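Local coordinates for flagellar hook-associated protein 3 (Bacillus cereus, PDB 5ZIY), which probably serves as one of the junction proteins that connect the flagellar hook to the filament, at residues A[42-53]-A[169-180]. Residues are numbered along the deposited sequence; the frame is centred on the assembly and turned at random.
Sequences LQGVLKSLTRAD and NKQNLDGIINRT
From Leu-42 facing Thr-180 to Asp-53 facing Asn-169, segments 42-53 and 169-180, of helices 8-60 and 162-204, run antiparallel, their axes 9.6 Å apart at closest approach and 156° between their directions. Ile-176 acts as a knob in the hole formed by Leu-42, Val-45, Leu-46 and Leu-49. Its two branches divide the work: CG2, anti to the backbone N, lies 3.6 Å from Leu-42 O, while CG1 turns to Val-45 CG1 and Leu-49 CD1. Beside it, Leu-173 CD1 meets Leu-46 CG at 3.9 Å, the two side chains crossing at about a right angle, and Leu-46 CD1 reaches on to Ile-177 CG1. At one end Thr-180 OG1 packs 3.3 Å from Leu-42 CB, but its hydroxyl donates a hydrogen bond to Ile-176 O of its own helix. The other end is polar. With CG anti to the backbone N (chi1 -177°), the buried Asn-169 carries its amide across, and ND2 donates to Leu-49 O (3.2 Å) from above the carbonyl plane; that oxygen also accepts the helical bond from Asp-53 N. A water takes a second bond from Asn-169 ND2 and donates to Asp-53 OD1 at 2.6 Å; Lys-170 NZ, 4.0 Å from Asp-53 OD1, is too distant for a salt bridge. Helix 137-155 packs on Leu-49 and Ile-176, and helix 67-87 on Val-45, making this antiparallel pair, with its one knob-into-hole contact, part of the helical bundle in which the long helices 8-60 and 162-204 come together, as in flagellin-family proteins.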
loop_
_atom_site.group_PDB
_atom_site.type_symbol
_atom_site.label_atom_id
_atom_site.label_comp_id
_atom_site.label_asym_id
_atom_site.label_seq_id
_atom_site.Cartn_x
_atom_site.Cartn_y
_atom_site.Cartn_z
ATOM N N LEU A 42 -3.353 -0.912 1.963
ATOM C CA LEU A 42 -2.796 -2.090 2.635
ATOM C C LEU A 42 -3.753 -2.718 3.636
ATOM O O LEU A 42 -3.827 -3.968 3.710
ATOM C CB LEU A 42 -1.437 -1.764 3.301
ATOM C CG LEU A 42 -0.330 -1.555 2.264
ATOM C CD1 LEU A 42 0.793 -0.753 2.874
ATOM C CD2 LEU A 42 0.218 -2.919 1.626
ATOM N N GLN A 43 -4.481 -1.885 4.384
ATOM C CA GLN A 43 -5.462 -2.388 5.363
ATOM C C GLN A 43 -6.640 -3.052 4.627
ATOM O O GLN A 43 -7.163 -4.064 5.061
ATOM C CB GLN A 43 -5.935 -1.314 6.367
ATOM C CG GLN A 43 -4.795 -0.540 7.109
ATOM C CD GLN A 43 -4.474 -0.972 8.533
ATOM O OE1 GLN A 43 -4.014 -0.129 9.348
ATOM N NE2 GLN A 43 -4.711 -2.267 8.874
ATOM N N GLY A 44 -7.012 -2.509 3.479
ATOM C CA GLY A 44 -8.039 -3.069 2.677
ATOM C C GLY A 44 -7.616 -4.436 2.147
ATOM O O GLY A 44 -8.451 -5.337 2.090
ATOM N N VAL A 45 -6.339 -4.588 1.766
ATOM C CA VAL A 45 -5.812 -5.888 1.367
ATOM C C VAL A 45 -5.779 -6.862 2.556
ATOM O O VAL A 45 -6.221 -7.979 2.417
ATOM C CB VAL A 45 -4.430 -5.789 0.695
ATOM C CG1 VAL A 45 -3.904 -7.218 0.282
ATOM C CG2 VAL A 45 -4.479 -4.836 -0.592
ATOM N N LEU A 46 -5.293 -6.423 3.723
ATOM C CA LEU A 46 -5.242 -7.258 4.928
ATOM C C LEU A 46 -6.621 -7.845 5.247
ATOM O O LEU A 46 -6.753 -9.009 5.536
ATOM C CB LEU A 46 -4.739 -6.441 6.104
ATOM C CG LEU A 46 -4.188 -7.114 7.386
ATOM C CD1 LEU A 46 -3.235 -6.139 8.132
ATOM C CD2 LEU A 46 -5.273 -7.504 8.339
ATOM N N LYS A 47 -7.644 -7.012 5.163
ATOM C CA LYS A 47 -9.036 -7.400 5.421
ATOM C C LYS A 47 -9.501 -8.427 4.391
ATOM O O LYS A 47 -10.165 -9.417 4.737
ATOM C CB LYS A 47 -9.901 -6.136 5.289
ATOM C CG LYS A 47 -10.996 -5.957 6.231
ATOM C CD LYS A 47 -11.220 -4.449 6.475
ATOM C CE LYS A 47 -12.608 -4.180 7.044
ATOM N NZ LYS A 47 -12.879 -2.718 7.095
ATOM N N SER A 48 -9.162 -8.189 3.110
ATOM C CA SER A 48 -9.514 -9.133 2.074
ATOM C C SER A 48 -8.856 -10.530 2.283
ATOM O O SER A 48 -9.486 -11.583 2.116
ATOM C CB SER A 48 -9.132 -8.565 0.695
ATOM O OG SER A 48 -9.923 -7.413 0.422
ATOM N N LEU A 49 -7.583 -10.544 2.644
ATOM C CA LEU A 49 -6.861 -11.818 2.742
ATOM C C LEU A 49 -7.343 -12.578 3.967
ATOM O O LEU A 49 -7.472 -13.793 3.943
ATOM C CB LEU A 49 -5.340 -11.621 2.741
ATOM C CG LEU A 49 -4.813 -11.032 1.435
ATOM C CD1 LEU A 49 -3.267 -11.010 1.488
ATOM C CD2 LEU A 49 -5.306 -11.807 0.174
ATOM N N THR A 50 -7.637 -11.827 5.023
ATOM C CA THR A 50 -8.260 -12.355 6.223
ATOM C C THR A 50 -9.541 -13.083 5.880
ATOM O O THR A 50 -9.738 -14.213 6.292
ATOM C CB THR A 50 -8.557 -11.212 7.242
ATOM O OG1 THR A 50 -7.315 -10.710 7.739
ATOM C CG2 THR A 50 -9.425 -11.716 8.411
ATOM N N ARG A 51 -10.405 -12.440 5.108
ATOM C CA ARG A 51 -11.660 -13.065 4.694
ATOM C C ARG A 51 -11.414 -14.280 3.800
ATOM O O ARG A 51 -12.095 -15.273 3.920
ATOM C CB ARG A 51 -12.562 -12.032 4.012
ATOM C CG ARG A 51 -13.889 -12.566 3.453
ATOM C CD ARG A 51 -14.907 -12.879 4.501
ATOM N NE ARG A 51 -16.169 -13.334 3.909
ATOM C CZ ARG A 51 -17.074 -14.082 4.536
ATOM N NH1 ARG A 51 -16.865 -14.471 5.788
ATOM N NH2 ARG A 51 -18.181 -14.466 3.907
ATOM N N ALA A 52 -10.416 -14.186 2.924
ATOM C CA ALA A 52 -10.024 -15.307 2.041
ATOM C C ALA A 52 -9.597 -16.499 2.860
ATOM O O ALA A 52 -9.994 -17.623 2.543
ATOM C CB ALA A 52 -8.886 -14.898 1.078
ATOM N N ASP A 53 -8.769 -16.251 3.882
ATOM C CA ASP A 53 -8.335 -17.289 4.844
ATOM C C ASP A 53 -9.544 -17.966 5.527
ATOM O O ASP A 53 -9.647 -19.188 5.566
ATOM C CB ASP A 53 -7.431 -16.658 5.925
ATOM C CG ASP A 53 -7.028 -17.633 7.024
ATOM O OD1 ASP A 53 -6.182 -18.496 6.729
ATOM O OD2 ASP A 53 -7.515 -17.534 8.199
ATOM N N ASN A 169 -1.413 -18.157 1.281
ATOM C CA ASN A 169 -2.115 -16.920 1.651
ATOM C C ASN A 169 -1.668 -16.390 3.013
ATOM O O ASN A 169 -1.616 -15.166 3.201
ATOM C CB ASN A 169 -3.645 -17.091 1.598
ATOM C CG ASN A 169 -4.389 -15.793 1.900
ATOM O OD1 ASN A 169 -4.288 -14.840 1.134
ATOM N ND2 ASN A 169 -5.142 -15.757 2.991
ATOM N N LYS A 170 -1.355 -17.275 3.959
ATOM C CA LYS A 170 -0.857 -16.821 5.259
ATOM C C LYS A 170 0.491 -16.090 5.105
ATOM O O LYS A 170 0.669 -15.016 5.653
ATOM C CB LYS A 170 -0.719 -17.973 6.276
ATOM C CG LYS A 170 -2.042 -18.502 6.841
ATOM C CD LYS A 170 -1.826 -19.355 8.099
ATOM C CE LYS A 170 -3.137 -19.701 8.833
ATOM N NZ LYS A 170 -3.612 -21.066 8.495
ATOM N N GLN A 171 1.428 -16.677 4.371
ATOM C CA GLN A 171 2.721 -16.023 4.078
ATOM C C GLN A 171 2.587 -14.729 3.290
ATOM O O GLN A 171 3.297 -13.765 3.556
ATOM C CB GLN A 171 3.645 -16.975 3.332
ATOM C CG GLN A 171 4.128 -18.118 4.214
ATOM C CD GLN A 171 4.925 -19.141 3.444
ATOM O OE1 GLN A 171 4.849 -19.202 2.215
ATOM N NE2 GLN A 171 5.691 -19.965 4.161
ATOM N N ASN A 172 1.662 -14.686 2.340
ATOM C CA ASN A 172 1.390 -13.438 1.622
ATOM C C ASN A 172 0.871 -12.349 2.548
ATOM O O ASN A 172 1.346 -11.228 2.511
ATOM C CB ASN A 172 0.383 -13.669 0.511
ATOM C CG ASN A 172 0.882 -14.615 -0.557
ATOM O OD1 ASN A 172 2.083 -14.784 -0.753
ATOM N ND2 ASN A 172 -0.063 -15.219 -1.286
ATOM N N LEU A 173 -0.077 -12.710 3.410
ATOM C CA LEU A 173 -0.668 -11.786 4.371
ATOM C C LEU A 173 0.394 -11.219 5.337
ATOM O O LEU A 173 0.386 -10.014 5.635
ATOM C CB LEU A 173 -1.763 -12.502 5.157
ATOM C CG LEU A 173 -2.516 -11.753 6.243
ATOM C CD1 LEU A 173 -2.983 -10.423 5.712
ATOM C CD2 LEU A 173 -3.675 -12.595 6.741
ATOM N N ASP A 174 1.308 -12.073 5.797
ATOM C CA ASP A 174 2.418 -11.616 6.650
ATOM C C ASP A 174 3.275 -10.593 5.905
ATOM O O ASP A 174 3.787 -9.649 6.475
ATOM C CB ASP A 174 3.323 -12.784 7.048
ATOM C CG ASP A 174 2.640 -13.790 7.962
ATOM O OD1 ASP A 174 1.615 -13.446 8.598
ATOM O OD2 ASP A 174 3.151 -14.935 8.054
ATOM N N GLY A 175 3.485 -10.814 4.630
ATOM C CA GLY A 175 4.105 -9.796 3.780
ATOM C C GLY A 175 3.318 -8.479 3.781
ATOM O O GLY A 175 3.902 -7.419 3.841
ATOM N N ILE A 176 1.999 -8.536 3.758
ATOM C CA ILE A 176 1.207 -7.291 3.725
ATOM C C ILE A 176 1.213 -6.630 5.111
ATOM O O ILE A 176 1.266 -5.406 5.234
ATOM C CB ILE A 176 -0.267 -7.556 3.352
ATOM C CG1 ILE A 176 -0.375 -8.074 1.899
ATOM C CG2 ILE A 176 -1.135 -6.311 3.684
ATOM C CD1 ILE A 176 0.046 -7.083 0.798
ATOM N N ILE A 177 1.154 -7.442 6.150
ATOM C CA ILE A 177 1.217 -6.885 7.522
ATOM C C ILE A 177 2.566 -6.166 7.762
ATOM O O ILE A 177 2.596 -5.067 8.269
ATOM C CB ILE A 177 1.022 -7.955 8.580
ATOM C CG1 ILE A 177 -0.401 -8.538 8.503
ATOM C CG2 ILE A 177 1.350 -7.405 10.001
ATOM C CD1 ILE A 177 -0.599 -9.820 9.378
ATOM N N ASN A 178 3.677 -6.811 7.428
ATOM C CA ASN A 178 4.982 -6.167 7.588
ATOM C C ASN A 178 5.059 -4.866 6.788
ATOM O O ASN A 178 5.616 -3.869 7.274
ATOM C CB ASN A 178 6.134 -7.088 7.185
ATOM C CG ASN A 178 6.270 -8.296 8.105
ATOM O OD1 ASN A 178 5.805 -8.272 9.235
ATOM N ND2 ASN A 178 6.894 -9.370 7.606
ATOM N N ARG A 179 4.518 -4.834 5.571
ATOM C CA ARG A 179 4.546 -3.545 4.838
ATOM C C ARG A 179 3.676 -2.481 5.529
ATOM O O ARG A 179 4.020 -1.281 5.551
ATOM C CB ARG A 179 4.113 -3.697 3.381
ATOM C CG ARG A 179 4.191 -2.394 2.560
ATOM C CD ARG A 179 5.622 -1.879 2.433
ATOM N NE ARG A 179 6.491 -2.805 1.705
ATOM C CZ ARG A 179 6.665 -2.839 0.374
ATOM N NH1 ARG A 179 6.014 -1.976 -0.429
ATOM N NH2 ARG A 179 7.515 -3.736 -0.165
ATOM N N THR A 180 2.534 -2.894 6.047
ATOM C CA THR A 180 1.642 -1.968 6.708
ATOM C C THR A 180 2.390 -1.337 7.880
ATOM O O THR A 180 2.280 -0.143 8.115
ATOM C CB THR A 180 0.386 -2.684 7.208
ATOM O OG1 THR A 180 -0.286 -3.238 6.076
ATOM C CG2 THR A 180 -0.550 -1.726 7.911
HETATM O O HOH W 1 -4.821 -18.153 4.540
#